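Local coordinates for GDP-mannose-dependent alpha-(1-6)-phosphatidylinositol monomannoside mannosyltransferase (PDB 3OKP), which is a bacterial glycosyltransferase of the GT-B class, built from two Rossmann-like domains that face each other across a cleft, at residues M278-R283 with D288-G293; H120-S125 with Q149-R154; K211-L216 with L232-S237. One frame throughout, in Å; residues are numbered along the deposited sequence.

Interaction 1: M278-R283 with D288-G293. With GDD (guanosine-5'-diphosphate-alpha-D-mannose), chain B.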
# COMPACT_ATOMS: atom_id res chain seq x y z
N MET A 278 -1.13 -14.72 -1.29
CA MET A 278 0.18 -14.12 -1.50
C MET A 278 0.98 -14.33 -0.21
O MET A 278 0.92 -13.51 0.70
CB MET A 278 0.07 -12.63 -1.85
CG MET A 278 1.33 -12.03 -2.48
SD MET A 278 2.51 -11.37 -1.29
CE MET A 278 1.83 -9.74 -1.00
N PRO A 279 1.70 -15.47 -0.13
CA PRO A 279 2.42 -15.84 1.09
C PRO A 279 3.77 -15.13 1.20
O PRO A 279 4.82 -15.77 1.10
CB PRO A 279 2.58 -17.36 0.95
CG PRO A 279 2.62 -17.60 -0.53
CD PRO A 279 1.89 -16.46 -1.21
N ALA A 280 3.72 -13.82 1.42
CA ALA A 280 4.91 -12.98 1.53
C ALA A 280 5.88 -13.47 2.60
O ALA A 280 5.47 -13.83 3.71
CB ALA A 280 4.51 -11.53 1.81
N ARG A 281 7.16 -13.51 2.25
CA ARG A 281 8.22 -13.85 3.20
C ARG A 281 9.25 -12.72 3.29
O ARG A 281 9.49 -12.01 2.31
CB ARG A 281 8.91 -15.17 2.82
CG ARG A 281 9.73 -15.13 1.54
CD ARG A 281 10.52 -16.41 1.34
NE ARG A 281 11.27 -16.40 0.09
CZ ARG A 281 10.78 -16.74 -1.10
NH1 ARG A 281 9.52 -17.13 -1.21
NH2 ARG A 281 11.55 -16.70 -2.18
N THR A 282 9.83 -12.55 4.47
CA THR A 282 10.89 -11.57 4.67
C THR A 282 12.22 -12.12 4.15
O THR A 282 12.59 -13.25 4.45
CB THR A 282 11.00 -11.14 6.15
OG1 THR A 282 9.75 -10.56 6.55
CG2 THR A 282 12.11 -10.10 6.34
N ARG A 283 12.91 -11.30 3.36
CA ARG A 283 14.20 -11.65 2.77
C ARG A 283 15.18 -10.50 2.93
O ARG A 283 14.96 -9.59 3.73
CB ARG A 283 14.02 -11.96 1.28
CG ARG A 283 13.35 -13.29 0.97
CD ARG A 283 12.97 -13.39 -0.50
NE ARG A 283 13.90 -12.68 -1.37
CZ ARG A 283 14.93 -13.23 -2.01
NH1 ARG A 283 15.18 -14.53 -1.91
NH2 ARG A 283 15.70 -12.47 -2.77
N ASP A 288 14.22 -6.82 2.96
CA ASP A 288 13.24 -7.10 1.92
C ASP A 288 11.97 -7.63 2.59
O ASP A 288 11.81 -8.83 2.82
CB ASP A 288 13.81 -8.12 0.92
CG ASP A 288 13.07 -8.13 -0.40
OD1 ASP A 288 12.50 -7.09 -0.79
OD2 ASP A 288 13.06 -9.19 -1.05
N VAL A 289 11.06 -6.71 2.91
CA VAL A 289 9.92 -7.01 3.76
C VAL A 289 8.62 -6.38 3.25
O VAL A 289 8.64 -5.33 2.61
CB VAL A 289 10.23 -6.58 5.23
CG1 VAL A 289 10.31 -5.05 5.37
CG2 VAL A 289 9.24 -7.17 6.21
N GLU A 290 7.51 -7.05 3.53
CA GLU A 290 6.18 -6.54 3.22
C GLU A 290 5.77 -5.53 4.29
O GLU A 290 5.46 -5.90 5.42
CB GLU A 290 5.17 -7.68 3.12
CG GLU A 290 3.85 -7.32 2.45
CD GLU A 290 4.02 -6.92 0.99
OE1 GLU A 290 4.71 -7.64 0.24
OE2 GLU A 290 3.46 -5.88 0.60
N GLY A 291 5.79 -4.25 3.92
CA GLY A 291 5.47 -3.16 4.85
C GLY A 291 4.05 -3.27 5.38
O GLY A 291 3.82 -3.12 6.58
N LEU A 292 3.11 -3.51 4.47
CA LEU A 292 1.72 -3.75 4.84
C LEU A 292 1.09 -4.77 3.91
O LEU A 292 0.79 -5.89 4.32
CB LEU A 292 0.92 -2.44 4.87
CG LEU A 292 -0.54 -2.52 5.32
CD1 LEU A 292 -0.66 -2.90 6.80
CD2 LEU A 292 -1.26 -1.22 5.03
N GLY A 293 0.91 -4.39 2.64
CA GLY A 293 0.32 -5.28 1.65
C GLY A 293 -1.08 -4.86 1.28
O GLY A 293 -2.06 -5.43 1.76
N2 GDD B . -3.05 -2.62 -12.73
C2 GDD B . -2.34 -3.59 -12.11
N1 GDD B . -1.99 -4.71 -12.79
N3 GDD B . -1.98 -3.44 -10.81
C4 GDD B . -1.27 -4.40 -10.17
C5 GDD B . -0.91 -5.55 -10.85
C6 GDD B . -1.28 -5.70 -12.18
O6 GDD B . -0.96 -6.72 -12.82
N7 GDD B . -0.22 -6.33 -9.99
C8 GDD B . -0.15 -5.67 -8.81
N9 GDD B . -0.80 -4.50 -8.93
C1' GDD B . -0.99 -3.47 -7.87
C2' GDD B . -1.95 -3.95 -6.81
O2' GDD B . -3.31 -3.72 -7.19
C3' GDD B . -1.54 -3.16 -5.59
O3' GDD B . -2.29 -1.94 -5.51
C4' GDD B . -0.07 -2.84 -5.81
O4' GDD B . 0.22 -3.15 -7.18
C5' GDD B . 0.83 -3.67 -4.89
O5' GDD B . 1.15 -2.95 -3.69
PA GDD B . 1.53 -3.62 -2.46
O1A GDD B . 1.52 -2.79 -1.53
O2A GDD B . 0.70 -4.53 -2.19
O3A GDD B . 2.84 -4.21 -2.58
PB GDD B . 4.04 -3.51 -3.01
O2B GDD B . 4.05 -2.33 -2.59
O3B GDD B . 5.04 -4.11 -2.56
O1B GDD B . 4.12 -3.51 -4.45

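Interaction 2: H120-S125 with Q149-R154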
# COMPACT_ATOMS: atom_id res chain seq x y z
N HIS A 120 10.99 2.90 3.41
CA HIS A 120 12.43 3.20 3.39
C HIS A 120 13.06 3.48 4.76
O HIS A 120 14.22 3.13 4.98
CB HIS A 120 12.72 4.36 2.44
N GLU A 121 12.29 4.09 5.66
CA GLU A 121 12.81 4.48 6.98
C GLU A 121 13.30 3.30 7.83
O GLU A 121 14.13 3.48 8.72
CB GLU A 121 11.77 5.30 7.76
CG GLU A 121 11.60 6.74 7.27
CD GLU A 121 10.61 6.90 6.12
OE1 GLU A 121 9.93 5.91 5.76
OE2 GLU A 121 10.51 8.02 5.59
N VAL A 122 12.79 2.10 7.54
CA VAL A 122 13.26 0.87 8.19
C VAL A 122 14.75 0.67 7.94
O VAL A 122 15.52 0.42 8.87
CB VAL A 122 12.46 -0.38 7.71
CG1 VAL A 122 13.00 -1.66 8.36
CG2 VAL A 122 10.97 -0.23 8.00
N GLY A 123 15.16 0.79 6.68
CA GLY A 123 16.57 0.67 6.30
C GLY A 123 17.42 1.80 6.85
O GLY A 123 18.61 1.60 7.12
N TRP A 124 16.82 2.98 7.02
CA TRP A 124 17.50 4.14 7.60
C TRP A 124 17.87 3.94 9.07
O TRP A 124 18.82 4.56 9.56
CB TRP A 124 16.63 5.40 7.45
CG TRP A 124 16.68 6.04 6.08
CD1 TRP A 124 16.30 5.48 4.90
CD2 TRP A 124 17.12 7.38 5.77
NE1 TRP A 124 16.48 6.37 3.87
CE2 TRP A 124 16.98 7.54 4.37
CE3 TRP A 124 17.62 8.44 6.53
CZ2 TRP A 124 17.32 8.74 3.72
CZ3 TRP A 124 17.96 9.63 5.88
CH2 TRP A 124 17.81 9.76 4.49
N SER A 125 17.14 3.08 9.77
CA SER A 125 17.42 2.80 11.18
C SER A 125 18.58 1.83 11.39
O SER A 125 18.95 1.52 12.53
CB SER A 125 16.15 2.29 11.89
OG SER A 125 15.79 1.00 11.42
N GLN A 149 2.30 -1.55 12.48
CA GLN A 149 2.95 -1.75 13.77
C GLN A 149 4.33 -2.36 13.59
O GLN A 149 5.23 -2.11 14.40
CB GLN A 149 2.09 -2.62 14.69
CG GLN A 149 0.77 -1.98 15.13
CD GLN A 149 0.96 -0.70 15.94
OE1 GLN A 149 0.18 0.25 15.80
NE2 GLN A 149 1.99 -0.66 16.77
N TYR A 150 4.49 -3.15 12.53
CA TYR A 150 5.79 -3.71 12.17
C TYR A 150 6.84 -2.64 11.88
O TYR A 150 7.92 -2.65 12.49
CB TYR A 150 5.69 -4.68 10.99
CG TYR A 150 7.04 -5.23 10.58
CD1 TYR A 150 7.59 -6.32 11.24
CD2 TYR A 150 7.78 -4.64 9.55
CE1 TYR A 150 8.83 -6.82 10.89
CE2 TYR A 150 9.02 -5.13 9.18
CZ TYR A 150 9.54 -6.23 9.86
OH TYR A 150 10.78 -6.73 9.52
N THR A 151 6.54 -1.74 10.95
CA THR A 151 7.49 -0.68 10.57
C THR A 151 7.81 0.21 11.77
O THR A 151 8.97 0.57 11.98
CB THR A 151 7.03 0.17 9.36
OG1 THR A 151 5.80 0.83 9.66
CG2 THR A 151 6.88 -0.69 8.11
N LEU A 152 6.78 0.54 12.55
CA LEU A 152 6.95 1.30 13.78
C LEU A 152 7.97 0.66 14.73
O LEU A 152 8.88 1.34 15.22
CB LEU A 152 5.61 1.51 14.51
CG LEU A 152 5.67 2.34 15.80
CD1 LEU A 152 6.11 3.78 15.51
CD2 LEU A 152 4.35 2.32 16.55
N ARG A 153 7.84 -0.64 14.98
CA ARG A 153 8.78 -1.36 15.84
C ARG A 153 10.22 -1.26 15.32
O ARG A 153 11.16 -1.11 16.12
CB ARG A 153 8.37 -2.83 16.00
CG ARG A 153 9.23 -3.61 16.99
CD ARG A 153 8.70 -5.01 17.26
NE ARG A 153 8.91 -5.93 16.14
CZ ARG A 153 7.95 -6.32 15.30
NH1 ARG A 153 6.71 -5.88 15.45
NH2 ARG A 153 8.24 -7.16 14.31
N ARG A 154 10.39 -1.33 14.00
CA ARG A 154 11.72 -1.30 13.39
C ARG A 154 12.45 0.05 13.55
O ARG A 154 13.67 0.06 13.71
CB ARG A 154 11.65 -1.67 11.90
CG ARG A 154 11.15 -3.10 11.57
CD ARG A 154 12.10 -4.22 12.04
NE ARG A 154 13.47 -4.06 11.54
CZ ARG A 154 13.97 -4.65 10.46
NH1 ARG A 154 13.22 -5.46 9.72
NH2 ARG A 154 15.22 -4.42 10.11

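Interaction 3: K211-L216 with L232-S237. With GDD (guanosine-5'-diphosphate-alpha-D-mannose), chain B.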
# COMPACT_ATOMS: atom_id res chain seq x y z
N LYS A 211 7.36 -12.20 -2.66
CA LYS A 211 5.89 -12.25 -2.74
C LYS A 211 5.34 -13.67 -2.65
O LYS A 211 4.14 -13.87 -2.43
CB LYS A 211 5.40 -11.55 -4.01
CG LYS A 211 5.79 -10.07 -4.12
CD LYS A 211 4.97 -9.18 -3.19
CE LYS A 211 5.33 -7.71 -3.38
NZ LYS A 211 4.49 -6.83 -2.52
N GLY A 212 6.21 -14.66 -2.82
CA GLY A 212 5.84 -16.05 -2.61
C GLY A 212 5.01 -16.70 -3.70
O GLY A 212 4.27 -17.66 -3.43
N GLN A 213 5.11 -16.18 -4.93
CA GLN A 213 4.56 -16.88 -6.09
C GLN A 213 5.26 -18.23 -6.24
O GLN A 213 4.64 -19.22 -6.63
CB GLN A 213 4.72 -16.08 -7.39
CG GLN A 213 3.90 -14.80 -7.47
CD GLN A 213 4.69 -13.57 -7.06
OE1 GLN A 213 5.84 -13.66 -6.62
NE2 GLN A 213 4.08 -12.40 -7.21
N ASP A 214 6.56 -18.25 -5.92
CA ASP A 214 7.33 -19.50 -5.93
C ASP A 214 6.81 -20.50 -4.91
O ASP A 214 6.71 -21.69 -5.20
CB ASP A 214 8.85 -19.24 -5.77
CG ASP A 214 9.20 -18.33 -4.59
OD1 ASP A 214 8.35 -18.04 -3.73
OD2 ASP A 214 10.38 -17.91 -4.53
N SER A 215 6.45 -20.01 -3.72
CA SER A 215 5.86 -20.84 -2.67
C SER A 215 4.52 -21.42 -3.12
O SER A 215 4.24 -22.60 -2.89
CB SER A 215 5.67 -20.03 -1.38
OG SER A 215 6.89 -19.47 -0.93
N LEU A 216 3.71 -20.59 -3.77
CA LEU A 216 2.42 -20.99 -4.35
C LEU A 216 2.58 -22.08 -5.41
O LEU A 216 1.85 -23.08 -5.39
CB LEU A 216 1.70 -19.77 -4.94
CG LEU A 216 0.43 -19.18 -4.31
CD1 LEU A 216 0.16 -19.61 -2.86
CD2 LEU A 216 0.40 -17.65 -4.44
N LEU A 232 -4.09 -21.59 -10.69
CA LEU A 232 -3.36 -20.51 -10.04
C LEU A 232 -3.10 -19.41 -11.06
O LEU A 232 -2.39 -19.62 -12.05
CB LEU A 232 -2.04 -21.02 -9.44
CG LEU A 232 -1.08 -19.99 -8.82
CD1 LEU A 232 -1.72 -19.21 -7.67
CD2 LEU A 232 0.20 -20.67 -8.36
N LEU A 233 -3.68 -18.24 -10.81
CA LEU A 233 -3.49 -17.10 -11.69
C LEU A 233 -2.44 -16.17 -11.12
O LEU A 233 -2.62 -15.58 -10.06
CB LEU A 233 -4.81 -16.35 -11.91
CG LEU A 233 -6.03 -17.15 -12.39
CD1 LEU A 233 -7.24 -16.24 -12.47
CD2 LEU A 233 -5.77 -17.82 -13.74
N ILE A 234 -1.33 -16.06 -11.84
CA ILE A 234 -0.26 -15.16 -11.46
C ILE A 234 -0.38 -13.87 -12.25
O ILE A 234 -0.11 -13.82 -13.46
CB ILE A 234 1.13 -15.85 -11.60
CG1 ILE A 234 1.24 -17.01 -10.60
CG2 ILE A 234 2.25 -14.84 -11.37
CD1 ILE A 234 2.34 -18.00 -10.89
N VAL A 235 -0.85 -12.83 -11.57
CA VAL A 235 -1.10 -11.52 -12.18
C VAL A 235 -0.01 -10.54 -11.77
O VAL A 235 0.20 -10.30 -10.58
CB VAL A 235 -2.50 -10.97 -11.80
CG1 VAL A 235 -2.74 -9.60 -12.42
CG2 VAL A 235 -3.60 -11.94 -12.23
N GLY A 236 0.67 -9.98 -12.76
CA GLY A 236 1.73 -9.00 -12.52
C GLY A 236 2.96 -9.23 -13.37
O GLY A 236 3.02 -10.19 -14.15
N SER A 237 3.95 -8.35 -13.20
CA SER A 237 5.21 -8.44 -13.93
C SER A 237 6.41 -8.23 -13.01
O SER A 237 6.27 -7.68 -11.91
CB SER A 237 5.23 -7.42 -15.08
OG SER A 237 5.07 -6.10 -14.60
N2 GDD B . -3.05 -2.62 -12.73
C2 GDD B . -2.34 -3.59 -12.11
N1 GDD B . -1.99 -4.71 -12.79
N3 GDD B . -1.98 -3.44 -10.81
C4 GDD B . -1.27 -4.40 -10.17
C5 GDD B . -0.91 -5.55 -10.85
C6 GDD B . -1.28 -5.70 -12.18
O6 GDD B . -0.96 -6.72 -12.82
N7 GDD B . -0.22 -6.33 -9.99
C8 GDD B . -0.15 -5.67 -8.81
N9 GDD B . -0.80 -4.50 -8.93
C1' GDD B . -0.99 -3.47 -7.87
C2' GDD B . -1.95 -3.95 -6.81
O2' GDD B . -3.31 -3.72 -7.19
C3' GDD B . -1.54 -3.16 -5.59
O3' GDD B . -2.29 -1.94 -5.51
C4' GDD B . -0.07 -2.84 -5.81
O4' GDD B . 0.22 -3.15 -7.18
C5' GDD B . 0.83 -3.67 -4.89
O5' GDD B . 1.15 -2.95 -3.69
PA GDD B . 1.53 -3.62 -2.46
O1A GDD B . 1.52 -2.79 -1.53
O2A GDD B . 0.70 -4.53 -2.19
O3A GDD B . 2.84 -4.21 -2.58
PB GDD B . 4.04 -3.51 -3.01
O2B GDD B . 4.05 -2.33 -2.59
O3B GDD B . 5.04 -4.11 -2.56
O1B GDD B . 4.12 -3.51 -4.45

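Interaction 1: M278-R283 with D288-G293
R283 and D288 form the single antiparallel, hydrogen-bonded bridge of this contact, their CA atoms 4.7 Å apart. R283 N donates to D288 O at 2.8 Å, and D288 N returns a bond to R283 O at 3.0 Å, so the two backbones are tied in both directions at this one pair. Both side chains run alongside each other in the same direction. D288 OD2 comes to the edge of the R283 guanidinium, in its plane and 3.6 Å from R283 NE, while the two flat groups are turned 80° apart. This salt bridge is long, and because D288 has two modelled conformers it is provisional.

T282 and V289 also lie side by side, with T282 OG1 3.4 Å from V289 CG2; the hydroxyl makes its hydrogen bond with S311 OG. Both segments belong to the loop that joins strand 275-278 to helix 294-301 in the second domain of the GT-B fold. E290 opens the family's E-X7-E pattern, which E298, a hydrogen-bond partner of GDD, completes.

E290 sets CG anti to its backbone N (chi1 -165°), and a bend at chi2 carries the carboxylate to M278, which approaches from the opposite direction: M278 CE lies 3.8 Å from E290 OE1. Beside it, A280 CB rests 4.1 Å from E290 CB. Two cations, R210 and K211, form salt bridges with OE1. E290 OE2 comes 3.6 Å from GDD O3A, a close approach of two oxygens and not a hydrogen bond.

Interaction 2: H120-S125 with Q149-R154
A chi1 of 178° swings V122 CG1 to the side opposite the backbone N, directing this methyl at R154, whose chain doubles back through bends at chi2 (-66°) and chi3 (-54°). These bends lay the guanidinium over the methyl: V122 CG1 sits above the centre of one face, 3.8 Å from R154 CZ. The same methyl is 3.8 Å from R154 CB, so the arginine curls round it. R154 NH1 donates to Y150 OH at 2.8 Å, close to the guanidinium plane, which helps fix that group; NH1 also bonds to G286 O. R154 CG in turn packs over one face of the Y150 ring, toward its rim.

Helix 121-124, a weakly bonded turn beyond strand 112-116, is thereby packed on helix 149-159, which follows strand 143-146; these strands are neighbours in the parallel sheet of the first Rossmann-like domain.

V122's other methyl meets T151 at about a right angle, with V122 CG2 4.1 Å from T151 CG2, while T151 OG1 bonds to S148 O. S125 OG comes within 3.3 Å of R154 O without a hydrogen bond between them. The S125 hydroxyl donates instead to V122 O, 2.6 Å from S125 OG, an acceptor that S125 N shares.

Interaction 3: K211-L216 with L232-S237
L216 and L232 make the closest apolar contact, their side chains crossing at about a right angle. L216 CB lies 3.8 Å from L232 CD2, and L216 CG is 4.0 Å from L232 CD1, so both methyls of L232 meet the helix. The L216 torsions (chi1 -110°, chi2 17°) depart from staggered values, so the placement of its methyls may be less certain than that of CB. Nearby, Q213 CG meets I234 CG2 at 4.2 Å. L232 and I234, two residues apart, lie on the same face of strand 231-235 and point at helix 213-226, whereas V235 points away from it. This is the helix-on-sheet packing of a beta-alpha-beta unit made by strand 200-204, helix 213-226 and strand 231-235.

Hydrogen bonds run beside this packing and not across it. G212 occupies the N-cap position, and its O accepts L216 N at 3.0 Å in the first helical turn. The amide of Q213 is held through NE2 by R206 O.

A third group of contacts is with GDD. K211 bends at chi2 and then runs extended, taking NZ to 2.8 Å from GDD O3B in a hydrogen bond, with a weak second bond from K211 NZ to GDD O3A at 3.1 Å. At the strand's end, V235 CG1 approaches GDD O6 at 3.4 Å and G236 CA approaches GDD O6 at 3.5 Å.

The chemistry is thus divided: aliphatic carbons join helix to strand, while residues before the helix and at the strand's end reach the diphosphate and base, where the K211 ammonium probably offsets part of the phosphate charge.

Along the chain the order is interaction 2, interaction 3, interaction 1. Interaction 2 belongs to the first, seven-stranded parallel sheet domain; interactions 3 and 1 belong to the second, whose sheet includes strands 231-235 and 275-278. Interactions 1 and 3 have centres about 13 Å apart and both touch GDD; R281 NH2 and D214 OD2 join them by a salt bridge at 2.9 Å. Interaction 1 also lies about 13 Å, centre to centre, from interaction 2, meeting it where V289 packs on Y150. Interactions 2 and 3 stay about 13 Å apart at their nearest atoms. The loop after strand 275-278 thus touches both the ligand pocket and the first domain.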